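Local structure of exodeoxyribonuclease III (2VOA) at residues Asp89-Ala94 with Tyr128-Lys133. The protein is an AP endonuclease of the exonuclease III family that cleaves DNA at abasic sites, probably with the help of magnesium or manganese ions. The protein carries 1 engineered substitution. Residues are numbered along the deposited sequence; the frame is centred on the assembly and turned at random.
Sequences DRLIRA and YHYLQK
R93 and Y130 run alongside each other in opposite senses, so that the arginine chain passes the phenol hydroxyl before its guanidinium reaches the ring. At the start, R93 CB lies 4.3 Å from Y130 OH. CG is anti to the backbone N (chi1 178°), and the extended chain carries CD to 3.3 Å from Y130 OH. NE moves away again, to 4.2 Å from that oxygen. NH1 then turns back and donates to Y130 OH over 3.1 Å; the N-H...O angle of 162° and an acceptor lying in the guanidinium plane mark a well-aligned bond. NH1 also sits 3.4 Å from Y130 CZ, but the approach is oblique and the two planes are 68° apart, so the evidence is for a hydrogen bond and not a stack. A second bond from NH1 goes to T134, while NH2 forms a salt bridge with D100. A leucine in place of R93 would probably leave the phenol oxygen without this donor and D100 without its cationic mate. Beside this polar pair, L91 sets its two methyls against the tyrosine's outer end, at an oblique approach: CD1 is 4.0 Å from Y130 CE2, and CD2 is 3.9 Å from Y130 OH. The contact thus fastens strand 91-96, set between strands 77-79 and 99-105, to helix 115-134, which forms the connection of a beta-alpha-beta crossover between parallel strands 99-105 and 141-144. I92 points away from the helix, and its side chain packs on V66 and I68 of strand 63-70 in the other sheet, in keeping with the layered alpha/beta sandwich of the DNase I-like fold.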
loop_
_atom_site.group_PDB
_atom_site.type_symbol
_atom_site.label_atom_id
_atom_site.label_comp_id
_atom_site.label_asym_id
_atom_site.label_seq_id
_atom_site.Cartn_x
_atom_site.Cartn_y
_atom_site.Cartn_z
ATOM N N ASP A 89 4.478 -25.782 -3.039
ATOM C CA ASP A 89 4.533 -24.313 -3.184
ATOM C C ASP A 89 5.823 -23.786 -3.823
ATOM O O ASP A 89 6.033 -22.564 -3.871
ATOM C CB ASP A 89 4.256 -23.592 -1.849
ATOM C CG ASP A 89 5.329 -23.868 -0.764
ATOM O OD1 ASP A 89 6.270 -24.667 -0.997
ATOM O OD2 ASP A 89 5.203 -23.303 0.354
ATOM N N ARG A 90 6.672 -24.699 -4.305
ATOM C CA ARG A 90 7.927 -24.328 -4.946
ATOM C C ARG A 90 8.120 -24.912 -6.341
ATOM O O ARG A 90 9.155 -24.701 -6.963
ATOM C CB ARG A 90 9.124 -24.774 -4.081
ATOM C CG ARG A 90 9.246 -24.051 -2.718
ATOM C CD ARG A 90 10.557 -24.440 -2.062
ATOM N NE ARG A 90 10.800 -23.711 -0.815
ATOM C CZ ARG A 90 11.380 -22.506 -0.730
ATOM N NH1 ARG A 90 11.779 -21.847 -1.809
ATOM N NH2 ARG A 90 11.563 -21.962 0.463
ATOM N N LEU A 91 7.186 -25.727 -6.817
ATOM C CA LEU A 91 7.397 -26.317 -8.136
ATOM C C LEU A 91 6.042 -26.595 -8.738
ATOM O O LEU A 91 5.224 -27.280 -8.125
ATOM C CB LEU A 91 8.210 -27.621 -8.033
ATOM C CG LEU A 91 8.669 -28.349 -9.309
ATOM C CD1 LEU A 91 9.783 -29.321 -8.998
ATOM C CD2 LEU A 91 7.530 -29.125 -10.061
ATOM N N ILE A 92 5.832 -26.059 -9.934
ATOM C CA ILE A 92 4.619 -26.348 -10.698
ATOM C C ILE A 92 5.045 -26.690 -12.113
ATOM O O ILE A 92 5.942 -26.030 -12.683
ATOM C CB ILE A 92 3.585 -25.166 -10.633
ATOM C CG1 ILE A 92 2.234 -25.561 -11.260
ATOM C CG2 ILE A 92 4.159 -23.858 -11.234
ATOM C CD1 ILE A 92 1.165 -24.483 -11.144
ATOM N N ARG A 93 4.431 -27.736 -12.661
ATOM C CA ARG A 93 4.801 -28.240 -13.974
ATOM C C ARG A 93 3.566 -28.494 -14.822
ATOM O O ARG A 93 2.566 -28.939 -14.309
ATOM C CB ARG A 93 5.570 -29.533 -13.811
ATOM C CG ARG A 93 5.970 -30.202 -15.123
ATOM C CD ARG A 93 6.988 -31.243 -14.828
ATOM N NE ARG A 93 7.730 -31.682 -16.006
ATOM C CZ ARG A 93 8.636 -32.650 -15.956
ATOM N NH1 ARG A 93 8.903 -33.232 -14.787
ATOM N NH2 ARG A 93 9.284 -33.027 -17.048
ATOM N N ALA A 94 3.657 -28.205 -16.111
ATOM C CA ALA A 94 2.528 -28.385 -17.018
ATOM C C ALA A 94 3.028 -28.532 -18.434
ATOM O O ALA A 94 4.097 -28.033 -18.767
ATOM C CB ALA A 94 1.561 -27.200 -16.919
ATOM N N TYR A 128 17.838 -32.400 -9.364
ATOM C CA TYR A 128 18.651 -33.133 -10.344
ATOM C C TYR A 128 18.036 -34.489 -10.718
ATOM O O TYR A 128 17.803 -34.781 -11.892
ATOM C CB TYR A 128 20.089 -33.334 -9.801
ATOM C CG TYR A 128 20.942 -34.218 -10.696
ATOM C CD1 TYR A 128 21.080 -35.586 -10.433
ATOM C CD2 TYR A 128 21.589 -33.686 -11.820
ATOM C CE1 TYR A 128 21.862 -36.400 -11.264
ATOM C CE2 TYR A 128 22.371 -34.491 -12.661
ATOM C CZ TYR A 128 22.488 -35.849 -12.372
ATOM O OH TYR A 128 23.248 -36.669 -13.172
ATOM N N HIS A 129 17.740 -35.303 -9.710
ATOM C CA HIS A 129 17.209 -36.640 -9.972
ATOM C C HIS A 129 15.810 -36.578 -10.584
ATOM O O HIS A 129 15.481 -37.371 -11.479
ATOM C CB HIS A 129 17.300 -37.482 -8.706
ATOM C CG HIS A 129 18.714 -37.785 -8.328
ATOM N ND1 HIS A 129 19.523 -38.597 -9.098
ATOM C CD2 HIS A 129 19.482 -37.349 -7.301
ATOM C CE1 HIS A 129 20.721 -38.673 -8.541
ATOM N NE2 HIS A 129 20.726 -37.920 -7.455
ATOM N N TYR A 130 15.030 -35.595 -10.144
ATOM C CA TYR A 130 13.673 -35.391 -10.657
ATOM C C TYR A 130 13.682 -35.073 -12.158
ATOM O O TYR A 130 12.942 -35.700 -12.945
ATOM C CB TYR A 130 12.949 -34.324 -9.827
ATOM C CG TYR A 130 11.607 -33.881 -10.380
ATOM C CD1 TYR A 130 10.446 -34.626 -10.170
ATOM C CD2 TYR A 130 11.507 -32.697 -11.117
ATOM C CE1 TYR A 130 9.197 -34.187 -10.692
ATOM C CE2 TYR A 130 10.286 -32.268 -11.638
ATOM C CZ TYR A 130 9.147 -33.003 -11.409
ATOM O OH TYR A 130 7.940 -32.565 -11.932
ATOM N N LEU A 131 14.534 -34.132 -12.560
ATOM C CA LEU A 131 14.631 -33.741 -13.975
ATOM C C LEU A 131 15.317 -34.799 -14.830
ATOM O O LEU A 131 14.905 -35.035 -15.958
ATOM C CB LEU A 131 15.349 -32.412 -14.106
ATOM C CG LEU A 131 14.580 -31.268 -13.424
ATOM C CD1 LEU A 131 15.481 -30.040 -13.392
ATOM C CD2 LEU A 131 13.216 -30.975 -14.076
ATOM N N GLN A 132 16.351 -35.446 -14.294
ATOM C CA GLN A 132 16.994 -36.561 -14.996
ATOM C C GLN A 132 15.974 -37.660 -15.335
ATOM O O GLN A 132 16.029 -38.275 -16.415
ATOM C CB GLN A 132 18.118 -37.145 -14.134
ATOM C CG GLN A 132 18.919 -38.229 -14.812
ATOM C CD GLN A 132 19.999 -38.780 -13.913
ATOM O OE1 GLN A 132 19.751 -39.123 -12.744
ATOM N NE2 GLN A 132 21.206 -38.903 -14.456
ATOM N N LYS A 133 15.042 -37.900 -14.410
ATOM C CA LYS A 133 14.062 -38.976 -14.527
ATOM C C LYS A 133 12.923 -38.633 -15.486
ATOM O O LYS A 133 12.400 -39.516 -16.183
ATOM C CB LYS A 133 13.522 -39.317 -13.127
ATOM C CG LYS A 133 12.238 -40.108 -13.083
ATOM C CD LYS A 133 11.894 -40.468 -11.651
ATOM C CE LYS A 133 10.397 -40.400 -11.421
ATOM N NZ LYS A 133 10.060 -40.716 -9.999
#